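Local structure of Lmo2470 protein (Listeria monocytogenes EGD-e, 5HL3) at residues 89-94 with 118-123; 73-78 with 97-102; 208-213 with 234-239. The protein is an internalin of the leucine-rich repeat family that binds calcium, interacts with afadin and facilitates crossing of the basement membrane. All blocks are in the same frame, centred on the assembly; numbering follows the deposited sequence.

Contact 1. Residues 89-94 with 118-123; sequences FPDITT and NYQNYP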
loop_
_atom_site.group_PDB
_atom_site.type_symbol
_atom_site.label_atom_id
_atom_site.label_comp_id
_atom_site.label_asym_id
_atom_site.label_seq_id
_atom_site.Cartn_x
_atom_site.Cartn_y
_atom_site.Cartn_z
ATOM N N PHE A 89 13.420 -12.272 -12.186
ATOM C CA PHE A 89 13.338 -12.373 -13.642
ATOM C C PHE A 89 14.601 -11.705 -14.183
ATOM O O PHE A 89 14.886 -10.578 -13.828
ATOM C CB PHE A 89 12.063 -11.727 -14.209
ATOM C CG PHE A 89 11.897 -11.996 -15.661
ATOM C CD1 PHE A 89 11.482 -13.244 -16.101
ATOM C CD2 PHE A 89 12.242 -11.053 -16.604
ATOM C CE1 PHE A 89 11.393 -13.529 -17.458
ATOM C CE2 PHE A 89 12.154 -11.336 -17.951
ATOM C CZ PHE A 89 11.734 -12.575 -18.369
ATOM N N PRO A 90 15.378 -12.404 -15.011
ATOM C CA PRO A 90 16.669 -11.855 -15.414
ATOM C C PRO A 90 16.595 -10.660 -16.363
ATOM O O PRO A 90 15.593 -10.476 -17.052
ATOM C CB PRO A 90 17.346 -13.046 -16.078
ATOM C CG PRO A 90 16.207 -13.774 -16.710
ATOM C CD PRO A 90 15.103 -13.690 -15.673
ATOM N N ASP A 91 17.662 -9.869 -16.367
ATOM C CA ASP A 91 17.819 -8.707 -17.248
ATOM C C ASP A 91 18.552 -9.204 -18.500
ATOM O O ASP A 91 19.768 -9.137 -18.584
ATOM C CB ASP A 91 18.633 -7.638 -16.482
ATOM C CG ASP A 91 18.654 -6.294 -17.152
ATOM O OD1 ASP A 91 17.924 -6.057 -18.138
ATOM O OD2 ASP A 91 19.406 -5.426 -16.681
ATOM N N ILE A 92 17.812 -9.775 -19.448
ATOM C CA ILE A 92 18.393 -10.363 -20.660
ATOM C C ILE A 92 18.180 -9.427 -21.839
ATOM O O ILE A 92 17.353 -8.501 -21.754
ATOM C CB ILE A 92 17.827 -11.774 -20.951
ATOM C CG1 ILE A 92 16.293 -11.741 -21.114
ATOM C CG2 ILE A 92 18.203 -12.736 -19.814
ATOM C CD1 ILE A 92 15.699 -13.019 -21.627
ATOM N N THR A 93 18.909 -9.658 -22.924
ATOM C CA THR A 93 18.909 -8.732 -24.044
ATOM C C THR A 93 17.936 -9.085 -25.166
ATOM O O THR A 93 17.867 -8.361 -26.148
ATOM C CB THR A 93 20.317 -8.683 -24.683
ATOM O OG1 THR A 93 20.668 -9.984 -25.135
ATOM C CG2 THR A 93 21.356 -8.142 -23.685
ATOM N N THR A 94 17.181 -10.169 -25.014
ATOM C CA THR A 94 16.354 -10.682 -26.109
ATOM C C THR A 94 14.862 -10.406 -25.986
ATOM O O THR A 94 14.076 -11.009 -26.693
ATOM C CB THR A 94 16.572 -12.203 -26.258
ATOM O OG1 THR A 94 16.286 -12.838 -25.018
ATOM C CG2 THR A 94 18.033 -12.507 -26.671
ATOM N N ASN A 118 17.974 -3.524 -11.085
ATOM C CA ASN A 118 17.948 -2.224 -11.734
ATOM C C ASN A 118 18.036 -2.508 -13.254
ATOM O O ASN A 118 19.066 -2.287 -13.885
ATOM C CB ASN A 118 19.112 -1.395 -11.205
ATOM C CG ASN A 118 19.153 -0.002 -11.787
ATOM O OD1 ASN A 118 18.141 0.532 -12.246
ATOM N ND2 ASN A 118 20.356 0.574 -11.820
ATOM N N TYR A 119 16.926 -2.955 -13.819
ATOM C CA TYR A 119 16.910 -3.437 -15.204
ATOM C C TYR A 119 17.448 -2.402 -16.170
ATOM O O TYR A 119 17.021 -1.234 -16.146
ATOM C CB TYR A 119 15.483 -3.792 -15.640
ATOM C CG TYR A 119 14.918 -5.036 -14.986
ATOM C CD1 TYR A 119 15.453 -6.295 -15.259
ATOM C CD2 TYR A 119 13.848 -4.963 -14.133
ATOM C CE1 TYR A 119 14.938 -7.446 -14.679
ATOM C CE2 TYR A 119 13.304 -6.104 -13.563
ATOM C CZ TYR A 119 13.872 -7.325 -13.822
ATOM O OH TYR A 119 13.337 -8.446 -13.217
ATOM N N GLN A 120 18.321 -2.865 -17.073
ATOM C CA GLN A 120 18.870 -2.022 -18.109
ATOM C C GLN A 120 18.422 -2.371 -19.518
ATOM O O GLN A 120 18.541 -1.523 -20.419
ATOM C CB GLN A 120 20.409 -2.057 -18.064
ATOM C CG GLN A 120 20.988 -1.586 -16.724
ATOM C CD GLN A 120 20.665 -0.141 -16.454
ATOM O OE1 GLN A 120 20.945 0.730 -17.298
ATOM N NE2 GLN A 120 20.099 0.145 -15.298
ATOM N N ASN A 121 17.915 -3.588 -19.729
ATOM C CA ASN A 121 17.605 -4.046 -21.085
ATOM C C ASN A 121 16.124 -3.964 -21.454
ATOM O O ASN A 121 15.733 -4.433 -22.521
ATOM C CB ASN A 121 18.125 -5.472 -21.304
ATOM C CG ASN A 121 19.626 -5.547 -21.234
ATOM O OD1 ASN A 121 20.317 -4.756 -21.872
ATOM N ND2 ASN A 121 20.129 -6.508 -20.491
ATOM N N TYR A 122 15.318 -3.331 -20.605
ATOM C CA TYR A 122 13.879 -3.156 -20.855
ATOM C C TYR A 122 13.532 -1.672 -20.798
ATOM O O TYR A 122 12.743 -1.248 -19.952
ATOM C CB TYR A 122 13.038 -3.948 -19.833
ATOM C CG TYR A 122 13.476 -5.390 -19.682
ATOM C CD1 TYR A 122 13.625 -6.227 -20.802
ATOM C CD2 TYR A 122 13.711 -5.953 -18.427
ATOM C CE1 TYR A 122 14.039 -7.532 -20.673
ATOM C CE2 TYR A 122 14.115 -7.282 -18.296
ATOM C CZ TYR A 122 14.280 -8.070 -19.429
ATOM O OH TYR A 122 14.690 -9.395 -19.346
ATOM N N PRO A 123 14.103 -0.876 -21.698
ATOM C CA PRO A 123 13.869 0.581 -21.644
ATOM C C PRO A 123 12.437 1.024 -21.876
ATOM O O PRO A 123 12.104 2.162 -21.558
ATOM C CB PRO A 123 14.772 1.115 -22.756
ATOM C CG PRO A 123 14.890 -0.001 -23.704
ATOM C CD PRO A 123 14.934 -1.240 -22.859
HETATM O O HOH W 1 12.645 -9.818 -10.828
HETATM O O HOH W 2 19.929 -5.611 -13.942
HETATM O O HOH W 3 15.831 -7.277 -23.681
HETATM O O HOH W 4 17.342 -5.147 -25.011
#
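Tyr-119 and Tyr-122 both send their hydroxyls to the backbone of residues 89-94. Tyr-119 OH donates to Phe-89 O at 2.7 Å, and that oxygen lies in the plane of the tyrosine ring, at its edge. Tyr-122 OH donates to Pro-90 O, also at 2.7 Å. The Phe-89 and Tyr-122 side chains cross at about a right angle, with Phe-89 CE2 3.5 Å from Tyr-122 OH.

Asp-91 grips residues 118-123 in return. Its CG is anti to the backbone N (chi1 -169°), which carries the carboxylate across to two successive amides. Gln-120 N gives a nearly straight bond to OD2 of Asp-91 (2.8 Å), and Asn-121 N bonds to the syn lone pair of OD1 of Asp-91 (2.9 Å). OD1 also sits over one face of the Tyr-122 ring. The planes of the Asp-91 carboxylate and the Asn-121 side-chain amide are 48° apart.

The contact joins two successive turns of the leucine-rich repeat coil, in the loops that precede strands 100-103 and 127-129. Phe-89 packs on strands 76-79 and 100-103 and on Met-63 of helix 60-63. Tyr-119 rests on Leu-101 of strand 100-103.

Contact 2. Residues 73-78 with 97-102; sequences NVTDVS and HLKTLF. With CA (calcium ion), chain I.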
loop_
_atom_site.group_PDB
_atom_site.type_symbol
_atom_site.label_atom_id
_atom_site.label_comp_id
_atom_site.label_asym_id
_atom_site.label_seq_id
_atom_site.Cartn_x
_atom_site.Cartn_y
_atom_site.Cartn_z
ATOM N N ASN A 73 8.770 -9.373 -30.663
ATOM C CA ASN A 73 7.440 -8.762 -30.496
ATOM C C ASN A 73 6.802 -8.976 -29.133
ATOM O O ASN A 73 5.668 -8.567 -28.904
ATOM C CB ASN A 73 6.514 -9.270 -31.596
ATOM C CG ASN A 73 6.995 -8.850 -32.956
ATOM O OD1 ASN A 73 7.304 -7.668 -33.169
ATOM N ND2 ASN A 73 7.043 -9.785 -33.880
ATOM N N VAL A 74 7.537 -9.588 -28.210
ATOM C CA VAL A 74 6.996 -9.797 -26.854
ATOM C C VAL A 74 6.985 -8.487 -26.068
ATOM O O VAL A 74 8.003 -7.796 -25.943
ATOM C CB VAL A 74 7.809 -10.865 -26.105
ATOM C CG1 VAL A 74 7.529 -10.857 -24.606
ATOM C CG2 VAL A 74 7.488 -12.253 -26.679
ATOM N N THR A 75 5.807 -8.142 -25.555
ATOM C CA THR A 75 5.664 -6.946 -24.713
ATOM C C THR A 75 5.249 -7.246 -23.272
ATOM O O THR A 75 5.257 -6.349 -22.452
ATOM C CB THR A 75 4.629 -5.975 -25.306
ATOM O OG1 THR A 75 3.336 -6.622 -25.368
ATOM C CG2 THR A 75 5.046 -5.500 -26.696
ATOM N N ASP A 76 4.871 -8.487 -22.980
ATOM C CA ASP A 76 4.422 -8.875 -21.631
ATOM C C ASP A 76 5.070 -10.153 -21.176
ATOM O O ASP A 76 5.217 -11.109 -21.965
ATOM C CB ASP A 76 2.912 -9.118 -21.586
ATOM C CG ASP A 76 2.440 -9.564 -20.166
ATOM O OD1 ASP A 76 2.428 -8.729 -19.254
ATOM O OD2 ASP A 76 2.193 -10.772 -19.919
ATOM N N VAL A 77 5.452 -10.182 -19.904
ATOM C CA VAL A 77 5.942 -11.395 -19.246
ATOM C C VAL A 77 5.094 -11.558 -17.989
ATOM O O VAL A 77 5.031 -10.653 -17.173
ATOM C CB VAL A 77 7.441 -11.368 -18.905
ATOM C CG1 VAL A 77 7.816 -12.508 -17.959
ATOM C CG2 VAL A 77 8.265 -11.490 -20.185
ATOM N N SER A 78 4.427 -12.699 -17.867
ATOM C CA SER A 78 3.611 -12.993 -16.703
ATOM C C SER A 78 4.065 -14.307 -16.100
ATOM O O SER A 78 4.115 -15.326 -16.767
ATOM C CB SER A 78 2.133 -13.024 -17.079
ATOM O OG SER A 78 1.679 -11.727 -17.424
ATOM N N HIS A 97 11.440 -5.124 -26.317
ATOM C CA HIS A 97 10.212 -4.320 -26.268
ATOM C C HIS A 97 9.307 -4.667 -25.092
ATOM O O HIS A 97 8.138 -4.320 -25.090
ATOM C CB HIS A 97 9.516 -4.391 -27.629
ATOM C CG HIS A 97 10.423 -3.958 -28.733
ATOM N ND1 HIS A 97 10.888 -2.670 -28.836
ATOM C CD2 HIS A 97 11.054 -4.657 -29.707
ATOM C CE1 HIS A 97 11.721 -2.578 -29.852
ATOM N NE2 HIS A 97 11.839 -3.773 -30.409
ATOM N N LEU A 98 9.877 -5.303 -24.073
ATOM C CA LEU A 98 9.123 -5.606 -22.875
ATOM C C LEU A 98 8.524 -4.339 -22.242
ATOM O O LEU A 98 9.227 -3.341 -22.033
ATOM C CB LEU A 98 10.029 -6.301 -21.863
ATOM C CG LEU A 98 9.316 -6.868 -20.625
ATOM C CD1 LEU A 98 8.162 -7.816 -20.959
ATOM C CD2 LEU A 98 10.321 -7.555 -19.726
ATOM N N LYS A 99 7.222 -4.399 -21.994
ATOM C CA LYS A 99 6.459 -3.276 -21.386
ATOM C C LYS A 99 5.879 -3.606 -20.043
ATOM O O LYS A 99 5.741 -2.721 -19.198
ATOM C CB LYS A 99 5.332 -2.868 -22.333
ATOM C CG LYS A 99 5.867 -2.221 -23.580
ATOM C CD LYS A 99 4.848 -1.921 -24.621
ATOM C CE LYS A 99 5.552 -1.264 -25.814
ATOM N NZ LYS A 99 6.874 -1.888 -26.273
ATOM N N THR A 100 5.528 -4.859 -19.813
ATOM C CA THR A 100 4.919 -5.215 -18.537
ATOM C C THR A 100 5.532 -6.494 -17.998
ATOM O O THR A 100 5.706 -7.482 -18.717
ATOM C CB THR A 100 3.394 -5.374 -18.644
ATOM O OG1 THR A 100 3.091 -6.386 -19.608
ATOM C CG2 THR A 100 2.744 -4.058 -19.054
ATOM N N LEU A 101 5.842 -6.467 -16.718
ATOM C CA LEU A 101 6.414 -7.605 -15.980
ATOM C C LEU A 101 5.506 -7.862 -14.802
ATOM O O LEU A 101 5.290 -6.953 -13.981
ATOM C CB LEU A 101 7.834 -7.293 -15.546
ATOM C CG LEU A 101 8.497 -8.362 -14.672
ATOM C CD1 LEU A 101 8.612 -9.709 -15.385
ATOM C CD2 LEU A 101 9.852 -7.829 -14.251
ATOM N N PHE A 102 4.967 -9.064 -14.727
ATOM C CA PHE A 102 4.007 -9.447 -13.672
ATOM C C PHE A 102 4.406 -10.739 -12.999
ATOM O O PHE A 102 4.568 -11.758 -13.677
ATOM C CB PHE A 102 2.611 -9.588 -14.308
ATOM C CG PHE A 102 1.522 -9.998 -13.346
ATOM C CD1 PHE A 102 1.238 -11.324 -13.132
ATOM C CD2 PHE A 102 0.750 -9.041 -12.680
ATOM C CE1 PHE A 102 0.234 -11.710 -12.257
ATOM C CE2 PHE A 102 -0.252 -9.441 -11.803
ATOM C CZ PHE A 102 -0.483 -10.773 -11.586
HETATM CA CA CA I . 7.252 -5.424 -33.536
HETATM O O HOH W 5 10.478 -7.647 -27.166
HETATM O O HOH W 6 2.331 -5.408 -22.468
HETATM O O HOH W 7 9.214 -6.195 -34.591
HETATM O O HOH W 8 8.235 -5.198 -31.456
HETATM O O HOH W 9 4.985 -6.136 -32.763
#
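Asp-76, Val-77 and Ser-78 pair in parallel with Thr-100, Leu-101 and Phe-102, as neighbouring strands of the leucine-rich repeat sheet. Val-77 is bonded through both its backbone N and its O: the N donates to Thr-100 O, and the O accepts from Phe-102 N. Thr-75 O takes two donors. Thr-100 N comes nearly along the C=O axis at 3.0 Å, and Lys-99 N is tilted from the carbonyl plane at 2.8 Å.

On one face of the sheet, Thr-100 OG1 donates to Asp-76 OD1. Both residues have two conformers, of which one is described, so the very short 2.5 Å between Thr-100 OG1 and Asp-76 OD1 is doubtful. In the conformers described, Ser-78 OG bonds to the syn lone pair of Asp-76 OD2.

Val-77 and Leu-101 lie on the opposite face, side by side and pointing the same way. Val-77 CG1 meets Leu-101 CD1 at 3.9 Å. Leu-98 CD1 reaches Val-77 CG2 at 3.8 Å, the two side chains crossing at about a right angle.

Further out, a water bridges Val-74 O and His-97 N before the strands begin. Lys-99 NZ bonds to His-97 O and forms a salt bridge with Glu-124, which also accepts from His-97 ND1. At the start of the segment, ahead of the strand, Asn-73 ND2 bonds to Asp-46 O, while Asn-73 OD1 binds a calcium ion at 2.3 Å, alongside three waters.

Contact 3. Residues 208-213 with 234-239; sequences PDFQNL and TNLPSL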
loop_
_atom_site.group_PDB
_atom_site.type_symbol
_atom_site.label_atom_id
_atom_site.label_comp_id
_atom_site.label_asym_id
_atom_site.label_seq_id
_atom_site.Cartn_x
_atom_site.Cartn_y
_atom_site.Cartn_z
ATOM N N PRO A 208 5.551 13.827 4.951
ATOM C CA PRO A 208 5.964 15.187 4.647
ATOM C C PRO A 208 4.800 16.020 4.093
ATOM O O PRO A 208 3.793 15.459 3.590
ATOM C CB PRO A 208 7.027 14.999 3.551
ATOM C CG PRO A 208 7.502 13.597 3.710
ATOM C CD PRO A 208 6.275 12.828 4.154
ATOM N N ASP A 209 4.956 17.336 4.127
ATOM C CA ASP A 209 3.994 18.237 3.494
ATOM C C ASP A 209 4.443 18.286 2.052
ATOM O O ASP A 209 5.150 19.198 1.626
ATOM C CB ASP A 209 4.055 19.617 4.138
ATOM C CG ASP A 209 3.040 20.581 3.562
ATOM O OD1 ASP A 209 2.132 20.159 2.806
ATOM O OD2 ASP A 209 3.131 21.790 3.874
ATOM N N PHE A 210 4.046 17.266 1.314
ATOM C CA PHE A 210 4.643 17.000 0.002
ATOM C C PHE A 210 4.920 18.206 -0.823
ATOM O O PHE A 210 4.014 18.978 -1.158
ATOM C CB PHE A 210 3.823 16.009 -0.810
ATOM C CG PHE A 210 3.695 14.663 -0.163
ATOM C CD1 PHE A 210 4.793 13.769 -0.112
ATOM C CD2 PHE A 210 2.493 14.229 0.387
ATOM C CE1 PHE A 210 4.664 12.536 0.470
ATOM C CE2 PHE A 210 2.380 13.002 0.965
ATOM C CZ PHE A 210 3.452 12.140 0.995
ATOM N N GLN A 211 6.195 18.311 -1.212
ATOM C CA GLN A 211 6.665 19.457 -1.934
ATOM C C GLN A 211 6.446 19.433 -3.463
ATOM O O GLN A 211 6.488 20.487 -4.104
ATOM C CB GLN A 211 8.172 19.675 -1.638
ATOM C CG GLN A 211 9.089 18.616 -2.221
ATOM C CD GLN A 211 10.473 18.542 -1.570
ATOM O OE1 GLN A 211 11.049 19.556 -1.164
ATOM N NE2 GLN A 211 11.029 17.334 -1.533
ATOM N N ASN A 212 6.240 18.267 -4.057
ATOM C CA ASN A 212 6.130 18.224 -5.531
ATOM C C ASN A 212 5.215 17.111 -6.052
ATOM O O ASN A 212 5.594 16.310 -6.925
ATOM C CB ASN A 212 7.531 18.082 -6.144
ATOM C CG ASN A 212 7.540 18.349 -7.635
ATOM O OD1 ASN A 212 6.699 19.095 -8.138
ATOM N ND2 ASN A 212 8.482 17.743 -8.356
ATOM N N LEU A 213 3.992 17.089 -5.549
ATOM C CA LEU A 213 2.956 16.163 -6.042
ATOM C C LEU A 213 1.720 16.949 -6.501
ATOM O O LEU A 213 0.619 16.760 -5.989
ATOM C CB LEU A 213 2.595 15.131 -4.968
ATOM C CG LEU A 213 3.715 14.182 -4.539
ATOM C CD1 LEU A 213 3.267 13.228 -3.443
ATOM C CD2 LEU A 213 4.319 13.382 -5.700
ATOM N N THR A 234 -0.292 21.688 2.355
ATOM C CA THR A 234 -0.393 23.012 1.765
ATOM C C THR A 234 -0.301 23.051 0.233
ATOM O O THR A 234 -0.636 24.089 -0.351
ATOM C CB THR A 234 0.710 23.955 2.316
ATOM O OG1 THR A 234 2.002 23.404 2.044
ATOM C CG2 THR A 234 0.568 24.170 3.804
ATOM N N ASN A 235 0.135 21.964 -0.401
ATOM C CA ASN A 235 0.350 21.946 -1.849
ATOM C C ASN A 235 -0.077 20.660 -2.531
ATOM O O ASN A 235 0.674 20.073 -3.303
ATOM C CB ASN A 235 1.818 22.236 -2.170
ATOM C CG ASN A 235 2.205 23.681 -1.893
ATOM O OD1 ASN A 235 1.797 24.605 -2.593
ATOM N ND2 ASN A 235 3.022 23.876 -0.890
ATOM N N LEU A 236 -1.306 20.235 -2.278
ATOM C CA LEU A 236 -1.885 19.087 -3.005
ATOM C C LEU A 236 -3.140 19.584 -3.745
ATOM O O LEU A 236 -4.254 19.188 -3.411
ATOM C CB LEU A 236 -2.229 17.936 -2.072
ATOM C CG LEU A 236 -1.049 17.232 -1.389
ATOM C CD1 LEU A 236 -1.558 16.089 -0.529
ATOM C CD2 LEU A 236 -0.039 16.668 -2.385
ATOM N N PRO A 237 -2.959 20.459 -4.746
ATOM C CA PRO A 237 -4.121 21.087 -5.398
ATOM C C PRO A 237 -5.042 20.150 -6.140
ATOM O O PRO A 237 -6.196 20.497 -6.364
ATOM C CB PRO A 237 -3.473 22.098 -6.362
ATOM C CG PRO A 237 -2.096 21.570 -6.598
ATOM C CD PRO A 237 -1.703 21.016 -5.268
ATOM N N SER A 238 -4.546 18.993 -6.549
ATOM C CA SER A 238 -5.386 18.034 -7.271
ATOM C C SER A 238 -6.068 17.019 -6.350
ATOM O O SER A 238 -6.816 16.156 -6.827
ATOM C CB SER A 238 -4.562 17.289 -8.323
ATOM O OG SER A 238 -4.046 18.189 -9.306
ATOM N N LEU A 239 -5.821 17.102 -5.034
ATOM C CA LEU A 239 -6.325 16.070 -4.133
ATOM C C LEU A 239 -7.856 15.980 -4.158
ATOM O O LEU A 239 -8.549 16.999 -4.022
ATOM C CB LEU A 239 -5.848 16.337 -2.724
ATOM C CG LEU A 239 -6.041 15.199 -1.707
ATOM C CD1 LEU A 239 -5.230 13.968 -2.051
ATOM C CD2 LEU A 239 -5.687 15.750 -0.325
HETATM O O HOH W 10 1.468 19.435 0.224
HETATM O O HOH W 11 4.342 21.853 0.423
HETATM O O HOH W 12 3.212 19.219 -3.797
HETATM O O HOH W 13 -2.325 17.290 -5.663
#
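Asp-209 and Thr-234 make a polar clasp between two successive turns of the leucine-rich repeat coil, in the loops that lead into strands 218-220 and 241-243. Both carboxylate oxygens of Asp-209 take part. OD1 of Asp-209 accepts from Thr-234 N at 2.9 Å, with an N-H...O angle of 165°. OD2 of Asp-209 accepts from Thr-234 OG1 at 2.7 Å. Both donors come on the syn side, slightly out of the carboxylate plane. The threonine hydroxyl lies between its own backbone N and carbonyl carbon (chi1 58°), so hydroxyl and amide face the carboxylate together. This pair of bonds fixes the rotation of the carboxylate. The two side chains cross at about a right angle. Asp-209 is also the centre of an inverse gamma turn.

Beyond the clasp the two backbones are joined mainly through water. One water donates to Asp-209 OD1 and Phe-210 O and accepts from Asn-235 N. A second links Asp-209 O to Asn-235 ND2. A third water donates to Phe-210 O and Asn-235 O and accepts from Leu-213 N. None of these four backbone atoms of Phe-210, Leu-213 and Asn-235 is bonded directly across the two segments.

The apolar part is small and is carried by Leu-236. Its CD2 touches Leu-213 CB at 4.0 Å and Phe-210 CB at 4.2 Å. Leu-213 CD1 lies over one face of the Phe-210 ring, and Pro-208 O lies over the opposite face. Toward the preceding turn of the coil, Asn-212 ND2 bonds to Gln-189 O, and Gln-211 N bonds to Asp-187.

Residues 236-239 form a type I beta turn closed by Leu-239 N to Leu-236 O. A last water bridges the segments there, donating to Leu-213 O at 3.0 Å and accepting from Ser-238 N at 2.9 Å.

All three contacts join successive turns of one leucine-rich repeat coil. Contact 2 lies in its parallel sheet, between strands 76-79 and 100-103. Contacts 1 and 3 lie in the loops that lead into the strands. Contacts 1 and 2 have centres about 11 Å apart, and their segments alternate along the chain. The aromatic side chains of contact 1 pack against the apolar side chains of contact 2, among them Tyr-122 on Leu-98. Contact 3 follows later in the chain, about 34 Å and 33 Å between centres from contacts 1 and 2, and touches neither. In contacts 1 and 3 alike, an aspartate of one loop grips the next. The turns are thus tied together both through the sheet and through the loops, at separate places along the coil.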